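UDP-N-acetylglucosamine 4,6-dehydratase (Vibrio fischeri, PDB 3PVZ) probably dehydrates UDP-N-acetylglucosamine as an NAD-dependent lyase, holding nicotinamide-adenine-dinucleotide in a Rossmann-type domain. Local coordinates at residues G42-I47 with N71-L76; A50-I55 with L63-I68; E75-I80 with F91-L96. One frame throughout, in Å; residues are numbered along the deposited sequence. Where two conformers were deposited one is given.

Contact 1: residues G42-I47 with N71-L76. With NAD (nicotinamide-adenine-dinucleotide), chain E.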
loop_
_atom_site.group_PDB
_atom_site.type_symbol
_atom_site.label_atom_id
_atom_site.label_comp_id
_atom_site.label_asym_id
_atom_site.label_seq_id
_atom_site.Cartn_x
_atom_site.Cartn_y
_atom_site.Cartn_z
ATOM N N GLY A 42 0.028 10.612 1.104
ATOM C CA GLY A 42 -0.596 9.604 0.270
ATOM C C GLY A 42 -0.412 9.926 -1.187
ATOM O O GLY A 42 -1.248 9.558 -2.059
ATOM N N GLY A 43 0.705 10.570 -1.474
ATOM C CA GLY A 43 0.934 11.069 -2.816
ATOM C C GLY A 43 1.317 10.006 -3.813
ATOM O O GLY A 43 1.426 10.345 -4.942
ATOM N N ALA A 44 1.605 8.773 -3.403
ATOM C CA ALA A 44 1.801 7.662 -4.367
ATOM C C ALA A 44 0.492 6.943 -4.719
ATOM O O ALA A 44 0.490 6.004 -5.492
ATOM C CB ALA A 44 2.819 6.643 -3.860
ATOM N N GLY A 45 -0.611 7.382 -4.149
ATOM C CA GLY A 45 -1.885 6.710 -4.339
ATOM C C GLY A 45 -2.514 7.231 -5.614
ATOM O O GLY A 45 -1.947 8.102 -6.292
ATOM N N SER A 46 -3.713 6.746 -5.933
ATOM C CA SER A 46 -4.325 7.096 -7.212
ATOM C C SER A 46 -4.679 8.564 -7.307
ATOM O O SER A 46 -4.221 9.218 -8.247
ATOM C CB SER A 46 -5.533 6.209 -7.518
ATOM O OG SER A 46 -5.063 4.913 -7.882
ATOM N N ILE A 47 -5.444 9.121 -6.374
ATOM C CA ILE A 47 -5.663 10.565 -6.435
ATOM C C ILE A 47 -4.369 11.367 -6.062
ATOM O O ILE A 47 -4.029 12.396 -6.711
ATOM C CB ILE A 47 -6.836 10.992 -5.591
ATOM C CG1 ILE A 47 -8.116 10.241 -6.057
ATOM C CG2 ILE A 47 -7.001 12.501 -5.765
ATOM C CD1 ILE A 47 -9.347 10.182 -5.084
ATOM N N ASN A 71 7.315 1.210 -3.832
ATOM C CA ASN A 71 7.060 0.768 -5.232
ATOM C C ASN A 71 6.229 1.731 -6.056
ATOM O O ASN A 71 6.610 2.046 -7.148
ATOM C CB ASN A 71 6.464 -0.644 -5.311
ATOM C CG ASN A 71 7.396 -1.703 -4.735
ATOM O OD1 ASN A 71 8.601 -1.518 -4.717
ATOM N ND2 ASN A 71 6.828 -2.807 -4.225
ATOM N N ASN A 72 5.095 2.194 -5.559
ATOM C CA ASN A 72 4.282 3.160 -6.317
ATOM C C ASN A 72 4.930 4.538 -6.408
ATOM O O ASN A 72 4.782 5.265 -7.400
ATOM C CB ASN A 72 2.857 3.209 -5.731
ATOM C CG ASN A 72 2.149 1.898 -5.932
ATOM O OD1 ASN A 72 2.472 1.190 -6.871
ATOM N ND2 ASN A 72 1.249 1.537 -5.051
HETATM N N MSE A 73 5.721 4.885 -5.410
HETATM C CA MSE A 73 6.528 6.102 -5.552
HETATM C C MSE A 73 7.523 6.046 -6.745
HETATM O O MSE A 73 7.685 7.014 -7.507
HETATM C CB MSE A 73 7.268 6.391 -4.248
HETATM C CG MSE A 73 7.798 7.744 -4.228
HETATM SE SE MSE A 73 6.403 8.971 -3.725
HETATM C CE MSE A 73 6.531 8.625 -1.815
ATOM N N VAL A 74 8.189 4.914 -6.922
ATOM C CA VAL A 74 9.072 4.761 -8.065
ATOM C C VAL A 74 8.287 4.964 -9.351
ATOM O O VAL A 74 8.737 5.680 -10.259
ATOM C CB VAL A 74 9.826 3.365 -8.067
ATOM C CG1 VAL A 74 10.542 3.148 -9.386
ATOM C CG2 VAL A 74 10.811 3.277 -6.933
ATOM N N GLU A 75 7.097 4.384 -9.433
ATOM C CA GLU A 75 6.250 4.634 -10.577
ATOM C C GLU A 75 5.850 6.131 -10.775
ATOM O O GLU A 75 5.839 6.656 -11.907
ATOM C CB GLU A 75 5.009 3.723 -10.471
ATOM C CG GLU A 75 3.949 3.970 -11.470
ATOM C CD GLU A 75 4.419 3.791 -12.918
ATOM O OE1 GLU A 75 5.541 3.267 -13.132
ATOM O OE2 GLU A 75 3.648 4.187 -13.833
ATOM N N LEU A 76 5.556 6.831 -9.686
ATOM C CA LEU A 76 5.182 8.233 -9.773
ATOM C C LEU A 76 6.327 9.050 -10.339
ATOM O O LEU A 76 6.137 9.920 -11.209
ATOM C CB LEU A 76 4.838 8.758 -8.355
ATOM C CG LEU A 76 4.672 10.271 -8.251
ATOM C CD1 LEU A 76 3.600 10.735 -9.214
ATOM C CD2 LEU A 76 4.368 10.758 -6.797
HETATM P PA NAD E . -5.426 4.850 -2.785
HETATM O O1A NAD E . -5.517 3.523 -2.104
HETATM O O2A NAD E . -4.955 4.676 -4.196
HETATM O O5B NAD E . -4.215 5.713 -2.220
HETATM C C5B NAD E . -4.196 5.912 -0.790
HETATM C C4B NAD E . -2.717 6.194 -0.507
HETATM O O4B NAD E . -2.471 6.455 0.859
HETATM C C3B NAD E . -1.849 4.959 -0.910
HETATM O O3B NAD E . -0.803 5.329 -1.785
HETATM C C2B NAD E . -1.328 4.455 0.456
HETATM O O2B NAD E . -0.106 3.729 0.390
HETATM C C1B NAD E . -1.263 5.818 1.184
HETATM N N9A NAD E . -1.232 5.635 2.627
HETATM C C8A NAD E . -2.107 4.951 3.377
HETATM N N7A NAD E . -1.749 4.941 4.620
HETATM C C5A NAD E . -0.634 5.728 4.717
HETATM C C6A NAD E . 0.210 6.098 5.759
HETATM N N6A NAD E . -0.134 5.688 7.024
HETATM N N1A NAD E . 1.272 6.862 5.522
HETATM C C2A NAD E . 1.564 7.254 4.286
HETATM N N3A NAD E . 0.809 6.904 3.274
HETATM C C4A NAD E . -0.276 6.162 3.449
HETATM O O3 NAD E . -6.838 5.609 -2.641
HETATM P PN NAD E . -7.250 6.736 -3.742
HETATM O O1N NAD E . -8.128 6.113 -4.815
HETATM O O2N NAD E . -6.204 7.596 -4.322
HETATM O O5D NAD E . -8.362 7.563 -2.844
HETATM C C5D NAD E . -7.737 8.469 -1.948
HETATM C C4D NAD E . -8.815 9.169 -1.112
HETATM O O4D NAD E . -9.936 9.562 -1.964
HETATM C C3D NAD E . -9.403 8.182 -0.079
HETATM O O3D NAD E . -9.903 8.840 1.107
HETATM C C2D NAD E . -10.646 7.626 -0.809
HETATM O O2D NAD E . -11.642 7.130 0.098
HETATM C C1D NAD E . -11.145 8.876 -1.534
HETATM N N1N NAD E . -12.033 8.555 -2.662
HETATM C C2N NAD E . -11.544 7.820 -3.668
HETATM C C3N NAD E . -12.327 7.503 -4.759
HETATM C C7N NAD E . -11.816 6.672 -5.862
HETATM O O7N NAD E . -12.620 6.381 -6.745
HETATM N N7N NAD E . -10.557 6.212 -5.908
HETATM C C4N NAD E . -13.666 7.965 -4.808
HETATM C C5N NAD E . -14.128 8.736 -3.755
HETATM C C6N NAD E . -13.288 9.013 -2.675
#

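Contact 2: residues A50-I55 with L63-I68. With NAD (nicotinamide-adenine-dinucleotide), chain E.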
loop_
_atom_site.group_PDB
_atom_site.type_symbol
_atom_site.label_atom_id
_atom_site.label_comp_id
_atom_site.label_asym_id
_atom_site.label_seq_id
_atom_site.Cartn_x
_atom_site.Cartn_y
_atom_site.Cartn_z
ATOM N N ALA A 50 -2.161 11.932 -8.942
ATOM C CA ALA A 50 -2.747 12.800 -9.947
ATOM C C ALA A 50 -2.570 14.231 -9.526
ATOM O O ALA A 50 -2.242 15.069 -10.360
ATOM C CB ALA A 50 -4.223 12.489 -10.213
ATOM N N VAL A 51 -2.782 14.515 -8.243
ATOM C CA VAL A 51 -2.707 15.905 -7.815
ATOM C C VAL A 51 -1.214 16.328 -7.753
ATOM O O VAL A 51 -0.878 17.495 -8.000
ATOM C CB VAL A 51 -3.401 16.125 -6.500
ATOM C CG1 VAL A 51 -2.611 15.426 -5.365
ATOM C CG2 VAL A 51 -3.556 17.658 -6.270
ATOM N N THR A 52 -0.326 15.364 -7.506
ATOM C CA THR A 52 1.121 15.637 -7.469
ATOM C C THR A 52 1.612 16.059 -8.855
ATOM O O THR A 52 2.361 17.017 -9.010
ATOM C CB THR A 52 1.933 14.384 -6.986
ATOM O OG1 THR A 52 1.560 14.029 -5.645
ATOM C CG2 THR A 52 3.460 14.680 -6.994
ATOM N N LYS A 53 1.106 15.373 -9.866
ATOM C CA LYS A 53 1.398 15.739 -11.256
ATOM C C LYS A 53 0.780 17.107 -11.568
ATOM O O LYS A 53 1.466 17.959 -12.088
ATOM C CB LYS A 53 0.885 14.698 -12.189
ATOM C CG LYS A 53 1.626 13.394 -11.977
ATOM C CD LYS A 53 1.534 12.487 -13.142
ATOM C CE LYS A 53 0.177 11.882 -13.251
ATOM N NZ LYS A 53 0.154 10.914 -14.414
ATOM N N GLU A 54 -0.466 17.348 -11.191
ATOM C CA GLU A 54 -1.008 18.672 -11.411
ATOM C C GLU A 54 -0.164 19.778 -10.821
ATOM O O GLU A 54 -0.074 20.843 -11.391
ATOM C CB GLU A 54 -2.460 18.812 -10.925
ATOM C CG GLU A 54 -3.428 18.008 -11.707
ATOM C CD GLU A 54 -3.472 18.407 -13.164
ATOM O OE1 GLU A 54 -3.799 19.577 -13.421
ATOM O OE2 GLU A 54 -3.250 17.555 -14.041
ATOM N N ILE A 55 0.466 19.532 -9.702
ATOM C CA ILE A 55 1.315 20.527 -9.069
ATOM C C ILE A 55 2.646 20.599 -9.835
ATOM O O ILE A 55 3.098 21.669 -10.259
ATOM C CB ILE A 55 1.549 20.198 -7.540
ATOM C CG1 ILE A 55 0.224 20.181 -6.798
ATOM C CG2 ILE A 55 2.598 21.160 -6.925
ATOM C CD1 ILE A 55 0.316 19.832 -5.231
ATOM N N LEU A 63 7.901 20.737 -3.538
ATOM C CA LEU A 63 6.967 19.666 -3.576
ATOM C C LEU A 63 7.528 18.383 -2.988
ATOM O O LEU A 63 8.420 17.734 -3.548
ATOM C CB LEU A 63 6.439 19.496 -4.996
ATOM C CG LEU A 63 5.625 18.226 -5.309
ATOM C CD1 LEU A 63 4.397 18.274 -4.428
ATOM C CD2 LEU A 63 5.258 18.036 -6.799
ATOM N N HIS A 64 6.995 18.021 -1.835
ATOM C CA HIS A 64 7.411 16.839 -1.108
ATOM C C HIS A 64 6.273 15.850 -1.084
ATOM O O HIS A 64 5.154 16.215 -0.758
ATOM C CB HIS A 64 7.821 17.164 0.308
ATOM C CG HIS A 64 9.157 17.817 0.424
ATOM N ND1 HIS A 64 9.769 18.030 1.644
ATOM C CD2 HIS A 64 10.004 18.299 -0.517
ATOM C CE1 HIS A 64 10.949 18.611 1.449
ATOM N NE2 HIS A 64 11.101 18.801 0.137
ATOM N N VAL A 65 6.567 14.605 -1.526
ATOM C CA VAL A 65 5.581 13.537 -1.600
ATOM C C VAL A 65 5.878 12.472 -0.538
ATOM O O VAL A 65 7.002 12.026 -0.410
ATOM C CB VAL A 65 5.601 12.878 -3.010
ATOM C CG1 VAL A 65 4.400 11.997 -3.201
ATOM C CG2 VAL A 65 5.676 13.982 -4.111
ATOM N N VAL A 66 4.891 12.053 0.219
ATOM C CA VAL A 66 5.067 11.038 1.275
ATOM C C VAL A 66 4.053 9.906 1.178
ATOM O O VAL A 66 2.873 10.140 1.085
ATOM C CB VAL A 66 4.910 11.694 2.617
ATOM C CG1 VAL A 66 5.081 10.638 3.813
ATOM C CG2 VAL A 66 5.949 12.821 2.776
ATOM N N ASP A 67 4.496 8.650 1.202
ATOM C CA ASP A 67 3.577 7.525 1.072
ATOM C C ASP A 67 4.306 6.289 1.513
ATOM O O ASP A 67 5.519 6.202 1.380
ATOM C CB ASP A 67 3.156 7.354 -0.401
ATOM C CG ASP A 67 1.935 6.510 -0.564
ATOM O OD1 ASP A 67 1.997 5.256 -0.355
ATOM O OD2 ASP A 67 0.920 7.107 -0.987
ATOM N N ILE A 68 3.576 5.323 2.030
ATOM C CA ILE A 68 4.230 4.133 2.518
ATOM C C ILE A 68 4.667 3.256 1.385
ATOM O O ILE A 68 5.590 2.496 1.574
ATOM C CB ILE A 68 3.387 3.292 3.507
ATOM C CG1 ILE A 68 1.975 3.089 2.992
ATOM C CG2 ILE A 68 3.318 3.942 4.839
ATOM C CD1 ILE A 68 1.173 2.154 3.838
HETATM P PA NAD E . -5.426 4.850 -2.785
HETATM O O1A NAD E . -5.517 3.523 -2.104
HETATM O O2A NAD E . -4.955 4.676 -4.196
HETATM O O5B NAD E . -4.215 5.713 -2.220
HETATM C C5B NAD E . -4.196 5.912 -0.790
HETATM C C4B NAD E . -2.717 6.194 -0.507
HETATM O O4B NAD E . -2.471 6.455 0.859
HETATM C C3B NAD E . -1.849 4.959 -0.910
HETATM O O3B NAD E . -0.803 5.329 -1.785
HETATM C C2B NAD E . -1.328 4.455 0.456
HETATM O O2B NAD E . -0.106 3.729 0.390
HETATM C C1B NAD E . -1.263 5.818 1.184
HETATM N N9A NAD E . -1.232 5.635 2.627
HETATM C C8A NAD E . -2.107 4.951 3.377
HETATM N N7A NAD E . -1.749 4.941 4.620
HETATM C C5A NAD E . -0.634 5.728 4.717
HETATM C C6A NAD E . 0.210 6.098 5.759
HETATM N N6A NAD E . -0.134 5.688 7.024
HETATM N N1A NAD E . 1.272 6.862 5.522
HETATM C C2A NAD E . 1.564 7.254 4.286
HETATM N N3A NAD E . 0.809 6.904 3.274
HETATM C C4A NAD E . -0.276 6.162 3.449
HETATM O O3 NAD E . -6.838 5.609 -2.641
HETATM P PN NAD E . -7.250 6.736 -3.742
HETATM O O1N NAD E . -8.128 6.113 -4.815
HETATM O O2N NAD E . -6.204 7.596 -4.322
HETATM O O5D NAD E . -8.362 7.563 -2.844
HETATM C C5D NAD E . -7.737 8.469 -1.948
HETATM C C4D NAD E . -8.815 9.169 -1.112
HETATM O O4D NAD E . -9.936 9.562 -1.964
HETATM C C3D NAD E . -9.403 8.182 -0.079
HETATM O O3D NAD E . -9.903 8.840 1.107
HETATM C C2D NAD E . -10.646 7.626 -0.809
HETATM O O2D NAD E . -11.642 7.130 0.098
HETATM C C1D NAD E . -11.145 8.876 -1.534
HETATM N N1N NAD E . -12.033 8.555 -2.662
HETATM C C2N NAD E . -11.544 7.820 -3.668
HETATM C C3N NAD E . -12.327 7.503 -4.759
HETATM C C7N NAD E . -11.816 6.672 -5.862
HETATM O O7N NAD E . -12.620 6.381 -6.745
HETATM N N7N NAD E . -10.557 6.212 -5.908
HETATM C C4N NAD E . -13.666 7.965 -4.808
HETATM C C5N NAD E . -14.128 8.736 -3.755
HETATM C C6N NAD E . -13.288 9.013 -2.675
#

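Contact 3: residues E75-I80 with F91-L96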
loop_
_atom_site.group_PDB
_atom_site.type_symbol
_atom_site.label_atom_id
_atom_site.label_comp_id
_atom_site.label_asym_id
_atom_site.label_seq_id
_atom_site.Cartn_x
_atom_site.Cartn_y
_atom_site.Cartn_z
ATOM N N GLU A 75 7.097 4.384 -9.433
ATOM C CA GLU A 75 6.250 4.634 -10.577
ATOM C C GLU A 75 5.850 6.131 -10.775
ATOM O O GLU A 75 5.839 6.656 -11.907
ATOM C CB GLU A 75 5.009 3.723 -10.471
ATOM C CG GLU A 75 3.949 3.970 -11.470
ATOM C CD GLU A 75 4.419 3.791 -12.918
ATOM O OE1 GLU A 75 5.541 3.267 -13.132
ATOM O OE2 GLU A 75 3.648 4.187 -13.833
ATOM N N LEU A 76 5.556 6.831 -9.686
ATOM C CA LEU A 76 5.182 8.233 -9.773
ATOM C C LEU A 76 6.327 9.050 -10.339
ATOM O O LEU A 76 6.137 9.920 -11.209
ATOM C CB LEU A 76 4.838 8.758 -8.355
ATOM C CG LEU A 76 4.672 10.271 -8.251
ATOM C CD1 LEU A 76 3.600 10.735 -9.214
ATOM C CD2 LEU A 76 4.368 10.758 -6.797
ATOM N N VAL A 77 7.511 8.827 -9.808
ATOM C CA VAL A 77 8.693 9.544 -10.320
ATOM C C VAL A 77 8.979 9.203 -11.815
ATOM O O VAL A 77 9.184 10.106 -12.607
ATOM C CB VAL A 77 9.918 9.249 -9.484
ATOM C CG1 VAL A 77 11.106 10.086 -9.945
ATOM C CG2 VAL A 77 9.630 9.500 -8.015
ATOM N N ARG A 78 8.941 7.926 -12.206
ATOM C CA ARG A 78 9.166 7.565 -13.617
ATOM C C ARG A 78 8.147 8.232 -14.546
ATOM O O ARG A 78 8.507 8.790 -15.543
ATOM C CB ARG A 78 9.213 6.045 -13.793
ATOM C CG ARG A 78 10.455 5.443 -13.107
ATOM C CD ARG A 78 10.721 3.935 -13.405
ATOM N NE ARG A 78 11.713 3.391 -12.463
ATOM C CZ ARG A 78 13.032 3.628 -12.495
ATOM N NH1 ARG A 78 13.587 4.380 -13.448
ATOM N NH2 ARG A 78 13.817 3.083 -11.571
ATOM N N ASP A 79 6.886 8.189 -14.198
ATOM C CA ASP A 79 5.849 8.902 -14.914
ATOM C C ASP A 79 6.124 10.434 -14.994
ATOM O O ASP A 79 5.951 11.088 -16.037
ATOM C CB ASP A 79 4.552 8.650 -14.132
ATOM C CG ASP A 79 3.318 9.004 -14.890
ATOM O OD1 ASP A 79 3.417 9.478 -16.053
ATOM O OD2 ASP A 79 2.228 8.805 -14.305
ATOM N N ILE A 80 6.512 11.027 -13.875
ATOM C CA ILE A 80 6.800 12.454 -13.862
ATOM C C ILE A 80 8.008 12.737 -14.762
ATOM O O ILE A 80 8.008 13.703 -15.506
ATOM C CB ILE A 80 7.087 12.976 -12.447
ATOM C CG1 ILE A 80 5.761 13.217 -11.729
ATOM C CG2 ILE A 80 7.919 14.269 -12.498
ATOM C CD1 ILE A 80 5.896 13.429 -10.254
ATOM N N PHE A 91 11.938 19.195 -5.233
ATOM C CA PHE A 91 11.094 18.017 -5.409
ATOM C C PHE A 91 11.750 16.783 -4.766
ATOM O O PHE A 91 12.869 16.405 -5.100
ATOM C CB PHE A 91 10.829 17.717 -6.903
ATOM C CG PHE A 91 10.008 16.485 -7.104
ATOM C CD1 PHE A 91 8.711 16.463 -6.736
ATOM C CD2 PHE A 91 10.579 15.311 -7.577
ATOM C CE1 PHE A 91 7.930 15.329 -6.872
ATOM C CE2 PHE A 91 9.817 14.184 -7.699
ATOM C CZ PHE A 91 8.471 14.204 -7.350
ATOM N N GLN A 92 11.068 16.191 -3.797
ATOM C CA GLN A 92 11.582 15.006 -3.096
ATOM C C GLN A 92 10.445 14.104 -2.644
ATOM O O GLN A 92 9.369 14.566 -2.264
ATOM C CB GLN A 92 12.422 15.388 -1.891
ATOM C CG GLN A 92 13.630 16.301 -2.133
ATOM C CD GLN A 92 14.469 16.451 -0.860
ATOM O OE1 GLN A 92 15.068 15.463 -0.415
ATOM N NE2 GLN A 92 14.428 17.667 -0.208
ATOM N N THR A 93 10.753 12.813 -2.586
ATOM C CA THR A 93 9.823 11.809 -2.185
ATOM C C THR A 93 10.388 11.048 -0.970
ATOM O O THR A 93 11.569 10.869 -0.832
ATOM C CB THR A 93 9.563 10.850 -3.365
ATOM O OG1 THR A 93 10.760 10.114 -3.596
ATOM C CG2 THR A 93 9.206 11.642 -4.632
ATOM N N PHE A 94 9.502 10.555 -0.111
ATOM C CA PHE A 94 9.843 9.985 1.180
ATOM C C PHE A 94 8.849 8.877 1.413
ATOM O O PHE A 94 7.641 9.131 1.551
ATOM C CB PHE A 94 9.650 11.055 2.338
ATOM C CG PHE A 94 10.540 12.290 2.202
ATOM C CD1 PHE A 94 11.818 12.295 2.708
ATOM C CD2 PHE A 94 10.105 13.408 1.504
ATOM C CE1 PHE A 94 12.661 13.381 2.532
ATOM C CE2 PHE A 94 10.894 14.512 1.340
ATOM C CZ PHE A 94 12.194 14.520 1.861
ATOM N N ALA A 95 9.338 7.650 1.530
ATOM C CA ALA A 95 8.465 6.485 1.695
ATOM C C ALA A 95 8.191 6.263 3.172
ATOM O O ALA A 95 8.663 5.292 3.753
ATOM C CB ALA A 95 9.124 5.216 1.069
ATOM N N LEU A 96 7.428 7.163 3.768
ATOM C CA LEU A 96 7.205 7.176 5.198
ATOM C C LEU A 96 5.712 6.911 5.499
ATOM O O LEU A 96 4.826 7.192 4.679
ATOM C CB LEU A 96 7.605 8.532 5.741
ATOM C CG LEU A 96 9.041 9.059 5.647
ATOM C CD1 LEU A 96 9.128 10.522 6.259
ATOM C CD2 LEU A 96 9.949 8.118 6.323
#

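Contact 1: residues G42-I47 with N71-L76
Ala44, at the bend of the glycine-rich turn, pushes its methyl against helix 70-83, where CB lies 3.7 Å from Met73 N and 4.3 Å from SE of this selenomethionine. Asn72 adds the flank of its side chain, its CB resting against both the methyl and the carbonyl oxygen of Ala44. One helical turn on, Leu76 brings its CD2 branch to 3.5 Å from Gly43 O. The turn itself is type I, closed by Gly45 N on Gly42 O, and leads straight into helix 46-56, with Gly45 at the N-cap. At the start of the helical segment Asn71 ND2 is hydrogen-bonded to O1A of the other NAD of the assembly.

On its other side the turn carries the dinucleotide, and Ile47 shows how. Its CB lies beside the phosphate oxygen O2N; with CG1 anti to the carbonyl carbon (chi1 -58°) the chain runs along the phosphate and carries CD1 to the nicotinamide ribose, 3.2 Å from NAD O4D. The backbone grips the pyrophosphate: Ser46 N reaches NAD O2A at 3.0 Å and Ile47 N reaches NAD O2N at 2.7 Å, both nearly straight. Gly45, without a side chain, lets its CA approach NAD O3B to 3.1 Å.

This is the Rossmann-type dinucleotide-binding turn. Between the segments contacts are van der Waals; polar recognition falls to amides at a helix start, whose dipole would probably favour the pyrophosphate's charge.

Contact 2: residues A50-I55 with L63-I68
With chi1 at -62°, Thr52 sends its methyl CG2 anti to the backbone N and out toward the strand, while OG1 stays beside the backbone and bonds to Gly48 O one turn back in the helix. Thr52 thus turns its hydroxyl to its own helix and its methyl to the strand. Leu63 also carries CG opposite its own N (chi1 169°), which turns its CD2 branch to the helix. Thr52 CG2 meets Val65 CG2 tip to tip at 3.7 Å, and Leu63 CD2 lies 3.8 Å from Thr52 CG2, the two side chains meeting at a slant. The same CD2 branch also reaches the Ile55 methyl CG2, at 4.1 Å, so one leucine branch lies against two successive turns of helix.

Just past the strand the chemistry changes. Asp67 binds the adenine ribose with both carboxylate oxygens: NAD O2B donates to OD1 at 2.7 Å and NAD O3B to OD2 at 2.6 Å. Each oxygen has a further partner, Ser69 N for OD1 and Ala44 N for OD2, which should fix the rotation of the carboxylate. An acidic residue after the second strand is the Rossmann feature consistent with a preference for NAD over its phosphorylated form. Ile68 lies next, with CG2 3.6 Å from NAD N1A of the adenine.

Segments 50-55 and 63-66 run nearly antiparallel (169°), their axes 10.1 Å apart at closest, within a beta-alpha-beta crossover. Strand 62-66 lies between strands 37-41 and 90-94; the first touches Thr52 and Ile55, the second Leu63 and Val65. Helix 237-250 packs on Val51.

Contact 3: residues E75-I80 with F91-L96
Ile80 and Phe91 approach from opposite directions, one reaching out from helix 70-83, the other from strand 90-94, until the Ile80 methyl CD1 stands obliquely at the far end of the phenyl ring, 4.0 Å from Phe91 CZ. Phe91 gets there because its ring is carried anti to the backbone N (chi1 178°), extended from the strand toward the helix. The same ring meets Phe56 of helix 46-56 edge-to-face, so it is wedged between two helices.

One turn earlier in the helix, Val77 and Thr93 meet at a slant rather than head-on, through single methyls: Val77 CG2 to Thr93 CG2, 4.0 Å. At Thr93 the torsion (chi1 68°) sets OG1 between the backbone N and the carbonyl carbon and gives CG2 to the helix. The hydroxyl is hydrogen-bonded to Arg126 of the second subunit, whose side chain also packs on Val77.

Here strand 62-66, helix 70-83 and strand 90-94 form the next beta-alpha-beta unit. The two points of touch are wholly apolar, at ordinary van der Waals distance, so hydrophobic burial and fit probably join helix to strand here. Glu75 forms salt bridges to Lys220 and Arg217 of the second subunit, while Asp79 pairs with Lys53 of its own chain.

In the fold
All three contacts are buried, yet they sit differently. Contacts 1 and 2 share helix 46-56 and converge on the dinucleotide, contact 1 through backbone amides and contact 2 through a carboxylate; Ala44 and Asp67 join them directly. Contacts 1 and 3 share helix 70-83, which thus braces the turn at one end and the sheet at the other. Contacts 2 and 3 meet through neighbouring strands 62-66 and 90-94, the latter outermost in this chain's sheet. Contact 3 lies farthest from the chain's centre, about 18 Å between centres, and several of its polar groups bond to the second subunit. Contacts 2 and 3 pack mainly carbon on carbon; contact 1 also sets carbons against backbone N and O atoms.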